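Local coordinates for amine oxidase domain-containing protein (Pyrococcus furiosus, PDB 3NRN) that binds adenosine monophosphate in a Rossmann-type nucleotide pocket and is probably a flavin-dependent oxidoreductase of the amine oxidase family, its substrate unknown, at residues 129-132 with 133-137; 149-152 with 153-157; 172-175 with 176-180. All coordinates share one frame; numbering follows the deposited sequence.

Interaction 1: residues 129-132 with 133-137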
loop_
_atom_site.group_PDB
_atom_site.type_symbol
_atom_site.label_atom_id
_atom_site.label_comp_id
_atom_site.label_asym_id
_atom_site.label_seq_id
_atom_site.Cartn_x
_atom_site.Cartn_y
_atom_site.Cartn_z
ATOM N N PRO A 129 -16.611 -10.251 -13.551
ATOM C CA PRO A 129 -15.568 -9.223 -13.582
ATOM C C PRO A 129 -16.155 -7.865 -13.240
ATOM O O PRO A 129 -17.331 -7.615 -13.488
ATOM C CB PRO A 129 -15.068 -9.283 -15.023
ATOM C CG PRO A 129 -15.269 -10.716 -15.385
ATOM C CD PRO A 129 -16.642 -10.997 -14.820
ATOM N N ALA A 130 -15.327 -6.986 -12.684
ATOM C CA ALA A 130 -15.769 -5.651 -12.305
ATOM C C ALA A 130 -16.226 -4.818 -13.507
ATOM O O ALA A 130 -17.203 -4.079 -13.417
ATOM C CB ALA A 130 -14.650 -4.927 -11.554
ATOM N N ASP A 131 -15.525 -4.937 -14.630
ATOM C CA ASP A 131 -15.887 -4.174 -15.824
ATOM C C ASP A 131 -17.236 -4.632 -16.367
ATOM O O ASP A 131 -17.991 -3.849 -16.940
ATOM C CB ASP A 131 -14.811 -4.331 -16.905
ATOM C CG ASP A 131 -14.740 -5.741 -17.465
ATOM O OD1 ASP A 131 -14.652 -6.699 -16.673
ATOM O OD2 ASP A 131 -14.768 -5.892 -18.705
ATOM N N GLU A 132 -17.539 -5.907 -16.166
ATOM C CA GLU A 132 -18.789 -6.479 -16.635
ATOM C C GLU A 132 -19.953 -5.964 -15.805
ATOM O O GLU A 132 -20.992 -5.577 -16.347
ATOM C CB GLU A 132 -18.723 -7.999 -16.541
ATOM C CG GLU A 132 -19.701 -8.721 -17.440
ATOM C CD GLU A 132 -19.394 -10.200 -17.546
ATOM O OE1 GLU A 132 -19.803 -10.967 -16.647
ATOM O OE2 GLU A 132 -18.726 -10.592 -18.528
ATOM N N TRP A 133 -19.772 -5.948 -14.487
ATOM C CA TRP A 133 -20.825 -5.494 -13.593
ATOM C C TRP A 133 -21.083 -3.994 -13.710
ATOM O O TRP A 133 -22.213 -3.543 -13.532
ATOM C CB TRP A 133 -20.510 -5.931 -12.150
ATOM C CG TRP A 133 -20.194 -4.861 -11.152
ATOM C CD1 TRP A 133 -19.101 -4.040 -11.135
ATOM C CD2 TRP A 133 -20.951 -4.542 -9.980
ATOM N NE1 TRP A 133 -19.129 -3.235 -10.020
ATOM C CE2 TRP A 133 -20.254 -3.521 -9.294
ATOM C CE3 TRP A 133 -22.149 -5.023 -9.439
ATOM C CZ2 TRP A 133 -20.718 -2.969 -8.099
ATOM C CZ3 TRP A 133 -22.610 -4.475 -8.250
ATOM C CH2 TRP A 133 -21.893 -3.459 -7.592
ATOM N N ILE A 134 -20.050 -3.220 -14.036
ATOM C CA ILE A 134 -20.226 -1.781 -14.199
ATOM C C ILE A 134 -21.067 -1.523 -15.458
ATOM O O ILE A 134 -21.974 -0.694 -15.448
ATOM C CB ILE A 134 -18.856 -1.050 -14.319
ATOM C CG1 ILE A 134 -18.123 -1.091 -12.972
ATOM C CG2 ILE A 134 -19.061 0.403 -14.761
ATOM C CD1 ILE A 134 -18.873 -0.424 -11.828
ATOM N N LYS A 135 -20.771 -2.238 -16.539
ATOM C CA LYS A 135 -21.523 -2.066 -17.778
ATOM C C LYS A 135 -23.009 -2.367 -17.568
ATOM O O LYS A 135 -23.875 -1.658 -18.077
ATOM C CB LYS A 135 -20.968 -2.983 -18.871
ATOM C CG LYS A 135 -19.557 -2.650 -19.318
ATOM C CD LYS A 135 -19.060 -3.671 -20.325
ATOM C CE LYS A 135 -17.641 -3.369 -20.766
ATOM N NZ LYS A 135 -17.101 -4.455 -21.634
ATOM N N GLU A 136 -23.300 -3.416 -16.804
ATOM C CA GLU A 136 -24.678 -3.810 -16.543
ATOM C C GLU A 136 -25.401 -2.856 -15.592
ATOM O O GLU A 136 -26.453 -2.314 -15.925
ATOM C CB GLU A 136 -24.708 -5.225 -15.969
ATOM C CG GLU A 136 -23.968 -6.245 -16.823
ATOM C CD GLU A 136 -23.903 -7.620 -16.181
ATOM O OE1 GLU A 136 -23.554 -7.700 -14.981
ATOM O OE2 GLU A 136 -24.186 -8.620 -16.875
ATOM N N LYS A 137 -24.827 -2.653 -14.411
ATOM C CA LYS A 137 -25.420 -1.782 -13.400
ATOM C C LYS A 137 -25.515 -0.320 -13.827
ATOM O O LYS A 137 -26.483 0.364 -13.494
ATOM C CB LYS A 137 -24.627 -1.883 -12.090
ATOM C CG LYS A 137 -24.579 -3.287 -11.494
ATOM C CD LYS A 137 -25.928 -3.727 -10.931
ATOM C CE LYS A 137 -26.278 -2.962 -9.657
ATOM N NZ LYS A 137 -27.499 -3.498 -8.982
#
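The first turns of helix 130-137, with P129 at the N-cap position, join W133, I134, K135 and E136 to the four residues before them. The i to i+4 ladder begins at the cap itself, where W133 N donates to P129 O over 3.1 Å. I134 N to A130 O (3.0 Å), K135 N to D131 O and E136 N to E132 O carry it on.

Two side chains close on the carbonyl of A130. The W133 ring presents its edge, with CD1 lying 3.0 Å from A130 O and the oxygen near the ring plane. A first torsion of 113°, away from the usual staggered positions, turns the CD1 edge of the indole toward this carbonyl. From I134, CG1 lies 3.2 Å from the same oxygen. W133 and I134 are buried and also touch L168 of helix 165-178, while I134 packs on L144, L145 and L148 of helix 142-156. With an alanine in place of W133, the edge contact to A130 O would be lost and a gap would probably open beside L168, A165 and P124.

The other side of the turn is polar. D131 and K135 run side by side in the same direction, and OD2 of D131 stays 4.0 Å from NZ of K135, too far for a salt bridge, though the opposite charges probably still attract. The extended K135 chain passes the oxygen end of the D131 carbonyl, its CG 3.1 Å from D131 O.

Interaction 2: residues 149-152 with 153-157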
loop_
_atom_site.group_PDB
_atom_site.type_symbol
_atom_site.label_atom_id
_atom_site.label_comp_id
_atom_site.label_asym_id
_atom_site.label_seq_id
_atom_site.Cartn_x
_atom_site.Cartn_y
_atom_site.Cartn_z
ATOM N N GLU A 149 -10.614 2.170 -14.952
ATOM C CA GLU A 149 -9.464 1.373 -15.368
ATOM C C GLU A 149 -8.220 2.013 -14.757
ATOM O O GLU A 149 -7.286 1.320 -14.354
ATOM C CB GLU A 149 -9.346 1.352 -16.895
ATOM C CG GLU A 149 -8.231 0.459 -17.440
ATOM C CD GLU A 149 -8.596 -1.019 -17.474
ATOM O OE1 GLU A 149 -7.758 -1.827 -17.937
ATOM O OE2 GLU A 149 -9.714 -1.377 -17.048
ATOM N N SER A 150 -8.208 3.342 -14.693
ATOM C CA SER A 150 -7.083 4.050 -14.096
ATOM C C SER A 150 -7.088 3.782 -12.591
ATOM O O SER A 150 -6.044 3.534 -11.988
ATOM C CB SER A 150 -7.187 5.551 -14.360
ATOM O OG SER A 150 -6.980 5.823 -15.731
ATOM N N PHE A 151 -8.272 3.825 -11.992
ATOM C CA PHE A 151 -8.398 3.558 -10.568
ATOM C C PHE A 151 -7.831 2.171 -10.255
ATOM O O PHE A 151 -7.031 2.014 -9.336
ATOM C CB PHE A 151 -9.870 3.610 -10.142
ATOM C CG PHE A 151 -10.093 3.209 -8.714
ATOM C CD1 PHE A 151 -9.676 4.032 -7.672
ATOM C CD2 PHE A 151 -10.670 1.984 -8.408
ATOM C CE1 PHE A 151 -9.829 3.636 -6.350
ATOM C CE2 PHE A 151 -10.826 1.579 -7.089
ATOM C CZ PHE A 151 -10.405 2.404 -6.058
ATOM N N ALA A 152 -8.253 1.170 -11.026
ATOM C CA ALA A 152 -7.796 -0.204 -10.832
ATOM C C ALA A 152 -6.284 -0.309 -11.002
ATOM O O ALA A 152 -5.614 -1.028 -10.256
ATOM C CB ALA A 152 -8.510 -1.146 -11.816
ATOM N N GLY A 153 -5.744 0.408 -11.984
ATOM C CA GLY A 153 -4.309 0.368 -12.206
ATOM C C GLY A 153 -3.554 1.006 -11.052
ATOM O O GLY A 153 -2.574 0.460 -10.553
ATOM N N TRP A 154 -4.035 2.160 -10.608
ATOM C CA TRP A 154 -3.404 2.887 -9.517
ATOM C C TRP A 154 -3.537 2.180 -8.163
ATOM O O TRP A 154 -2.536 1.877 -7.509
ATOM C CB TRP A 154 -4.000 4.294 -9.434
ATOM C CG TRP A 154 -3.354 5.172 -8.421
ATOM C CD1 TRP A 154 -2.138 5.781 -8.516
ATOM C CD2 TRP A 154 -3.881 5.521 -7.137
ATOM N NE1 TRP A 154 -1.872 6.489 -7.371
ATOM C CE2 TRP A 154 -2.927 6.345 -6.505
ATOM C CE3 TRP A 154 -5.070 5.213 -6.457
ATOM C CZ2 TRP A 154 -3.124 6.871 -5.220
ATOM C CZ3 TRP A 154 -5.267 5.735 -5.177
ATOM C CH2 TRP A 154 -4.297 6.553 -4.574
ATOM N N ALA A 155 -4.767 1.902 -7.743
ATOM C CA ALA A 155 -4.981 1.260 -6.452
ATOM C C ALA A 155 -4.618 -0.218 -6.371
ATOM O O ALA A 155 -4.182 -0.684 -5.314
ATOM C CB ALA A 155 -6.441 1.462 -5.997
ATOM N N ASP A 156 -4.768 -0.955 -7.471
ATOM C CA ASP A 156 -4.493 -2.391 -7.439
ATOM C C ASP A 156 -3.517 -2.930 -8.487
ATOM O O ASP A 156 -3.281 -4.134 -8.544
ATOM C CB ASP A 156 -5.814 -3.166 -7.549
ATOM C CG ASP A 156 -6.899 -2.611 -6.629
ATOM O OD1 ASP A 156 -6.639 -2.462 -5.414
ATOM O OD2 ASP A 156 -8.015 -2.323 -7.120
ATOM N N SER A 157 -2.962 -2.050 -9.315
ATOM C CA SER A 157 -2.022 -2.466 -10.347
ATOM C C SER A 157 -2.548 -3.541 -11.296
ATOM O O SER A 157 -1.782 -4.377 -11.766
ATOM C CB SER A 157 -0.718 -2.956 -9.711
ATOM O OG SER A 157 0.075 -1.860 -9.301
#
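Through the C-terminal turns of helix 142-156, residues 149-152 are bonded and packed onto 153-157, and the helix ends as S157 turns to positive phi.

Backbone hydrogen bonds come first. G153 N reaches E149 O, W154 N reaches S150 O at 2.8 Å, and A155 N reaches F151 O, also at 2.8 Å. The ladder distorts at its end: D156 N lies 2.9 Å from A152 O, but the donor rises 41° above the carbonyl plane and the N-H...O angle falls to 140°.

Apolar contact is carried by F151 and A155. The F151 CG is anti to the backbone N (chi1 174°), which lets the ring run forward along the helix until one face lies under the A155 methyl. This is a CH-pi contact, with CB of A155 4.3 Å from the ring centroid of F151 and displaced toward the rim. Both residues also touch I387, and F151 meets L168 and E171, so the ring also borders the loop at I387 and helix 165-178. W154 sends its indole away from this pair to an edge-to-face contact with H318.

Polar side chains look outside the turn. E149 OE2 accepts a hydrogen bond from L160 N in the connection that follows, whereas D156 OD2 lies close to OE1 of E171, a pairing that would be unfavourable if both are charged. Methyl contact with the phenyl rim is nearest at CE1 of F151, 4.0 Å from CB of A155.

Interaction 3: residues 172-175 with 176-180; sequences IRAA and LRWGG
Helix 165-178 ends where A174 packs against W178 and G179 leaves helical geometry with positive phi. This is the tight side: A174 CB meets the indole obliquely, 3.7 Å from CZ3 of W178, while W178 N donates to A174 O over 2.8 Å. The ring is held from outside as well, NE1 donating to W411 O and the indole meeting H59 and W411 edge-to-face. On the same helix, L176 brings CG to within 3.2 Å of I172 O, and the two side chains meet more loosely.

The arginine side is slacker. R173 and R177 cross obliquely, their aliphatic parts touching at 4.1 Å from CG to CG, and their guanidinium planes differ by 28°. CG of R173 comes over one face of the R177 guanidinium, a position reached because the R177 chain bends at chi2 (-106°). R173 NE remains 5.5 Å from R177 NE. At its far end R177 donates from NH2 to R119 O. The final rung is weak: G179 N reaches A175 O at 2.9 Å with an N-H...O angle of only 127°.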
loop_
_atom_site.group_PDB
_atom_site.type_symbol
_atom_site.label_atom_id
_atom_site.label_comp_id
_atom_site.label_asym_id
_atom_site.label_seq_id
_atom_site.Cartn_x
_atom_site.Cartn_y
_atom_site.Cartn_z
ATOM N N ILE A 172 -14.988 0.382 -3.157
ATOM C CA ILE A 172 -15.860 1.536 -3.303
ATOM C C ILE A 172 -16.423 1.853 -1.916
ATOM O O ILE A 172 -16.531 3.007 -1.536
ATOM C CB ILE A 172 -17.025 1.260 -4.291
ATOM C CG1 ILE A 172 -16.486 1.208 -5.725
ATOM C CG2 ILE A 172 -18.079 2.358 -4.162
ATOM C CD1 ILE A 172 -17.506 0.765 -6.766
ATOM N N ARG A 173 -16.777 0.821 -1.159
ATOM C CA ARG A 173 -17.291 1.042 0.185
ATOM C C ARG A 173 -16.221 1.752 1.031
ATOM O O ARG A 173 -16.505 2.729 1.725
ATOM C CB ARG A 173 -17.683 -0.290 0.836
ATOM C CG ARG A 173 -18.225 -0.119 2.252
ATOM C CD ARG A 173 -18.992 -1.340 2.719
ATOM N NE ARG A 173 -18.142 -2.518 2.838
ATOM C CZ ARG A 173 -18.598 -3.740 3.091
ATOM N NH1 ARG A 173 -19.899 -3.940 3.252
ATOM N NH2 ARG A 173 -17.755 -4.763 3.172
ATOM N N ALA A 174 -14.988 1.263 0.958
ATOM C CA ALA A 174 -13.892 1.871 1.708
ATOM C C ALA A 174 -13.763 3.356 1.366
ATOM O O ALA A 174 -13.505 4.184 2.244
ATOM C CB ALA A 174 -12.567 1.134 1.412
ATOM N N ALA A 175 -13.939 3.699 0.094
ATOM C CA ALA A 175 -13.827 5.097 -0.323
ATOM C C ALA A 175 -14.981 5.933 0.234
ATOM O O ALA A 175 -14.801 7.101 0.594
ATOM C CB ALA A 175 -13.793 5.193 -1.845
ATOM N N LEU A 176 -16.167 5.336 0.309
ATOM C CA LEU A 176 -17.329 6.051 0.840
ATOM C C LEU A 176 -17.165 6.255 2.344
ATOM O O LEU A 176 -17.505 7.308 2.886
ATOM C CB LEU A 176 -18.620 5.264 0.571
ATOM C CG LEU A 176 -18.995 4.979 -0.889
ATOM C CD1 LEU A 176 -20.299 4.194 -0.940
ATOM C CD2 LEU A 176 -19.129 6.286 -1.652
ATOM N N ARG A 177 -16.627 5.243 3.015
ATOM C CA ARG A 177 -16.430 5.307 4.457
ATOM C C ARG A 177 -15.280 6.195 4.898
ATOM O O ARG A 177 -15.465 7.076 5.737
ATOM C CB ARG A 177 -16.195 3.905 5.025
ATOM C CG ARG A 177 -17.332 2.939 4.790
ATOM C CD ARG A 177 -18.132 2.688 6.053
ATOM N NE ARG A 177 -19.394 2.019 5.750
ATOM C CZ ARG A 177 -20.424 2.610 5.151
ATOM N NH1 ARG A 177 -20.347 3.888 4.794
ATOM N NH2 ARG A 177 -21.530 1.921 4.896
ATOM N N TRP A 178 -14.099 5.968 4.326
ATOM C CA TRP A 178 -12.911 6.707 4.732
ATOM C C TRP A 178 -12.460 7.839 3.835
ATOM O O TRP A 178 -11.461 8.494 4.125
ATOM C CB TRP A 178 -11.752 5.733 4.942
ATOM C CG TRP A 178 -12.125 4.583 5.820
ATOM C CD1 TRP A 178 -12.811 4.641 7.007
ATOM C CD2 TRP A 178 -11.791 3.213 5.618
ATOM N NE1 TRP A 178 -12.918 3.384 7.556
ATOM C CE2 TRP A 178 -12.300 2.489 6.724
ATOM C CE3 TRP A 178 -11.107 2.516 4.607
ATOM C CZ2 TRP A 178 -12.145 1.105 6.845
ATOM C CZ3 TRP A 178 -10.956 1.136 4.731
ATOM C CH2 TRP A 178 -11.472 0.448 5.841
ATOM N N GLY A 179 -13.182 8.063 2.740
ATOM C CA GLY A 179 -12.836 9.156 1.852
ATOM C C GLY A 179 -11.615 8.993 0.971
ATOM O O GLY A 179 -11.217 7.874 0.643
ATOM N N GLY A 180 -11.033 10.130 0.588
ATOM C CA GLY A 180 -9.867 10.153 -0.276
ATOM C C GLY A 180 -8.539 10.049 0.445
ATOM O O GLY A 180 -8.505 9.910 1.666
#

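How the interactions relate
From the N terminus, interaction 1 opens helix 130-137, interaction 2 finishes helix 142-156, and interaction 3 finishes helix 165-178. Each spans one continuous piece of chain, closing only helical turns; the three run in series, with none nested or crossed. Their nearest atoms stay about 5 to 6 Å apart, but L168, earlier in the helix that interaction 3 ends, touches residues of interactions 1 and 2, bringing helix 165-178 against both earlier helices. Interaction 2 also meets strand 286-288 of the mixed sheet, whereas interaction 3 packs on helix 115-119. S157 of interaction 2 lies about 10 Å, between side chains, from the AMP-binding R38.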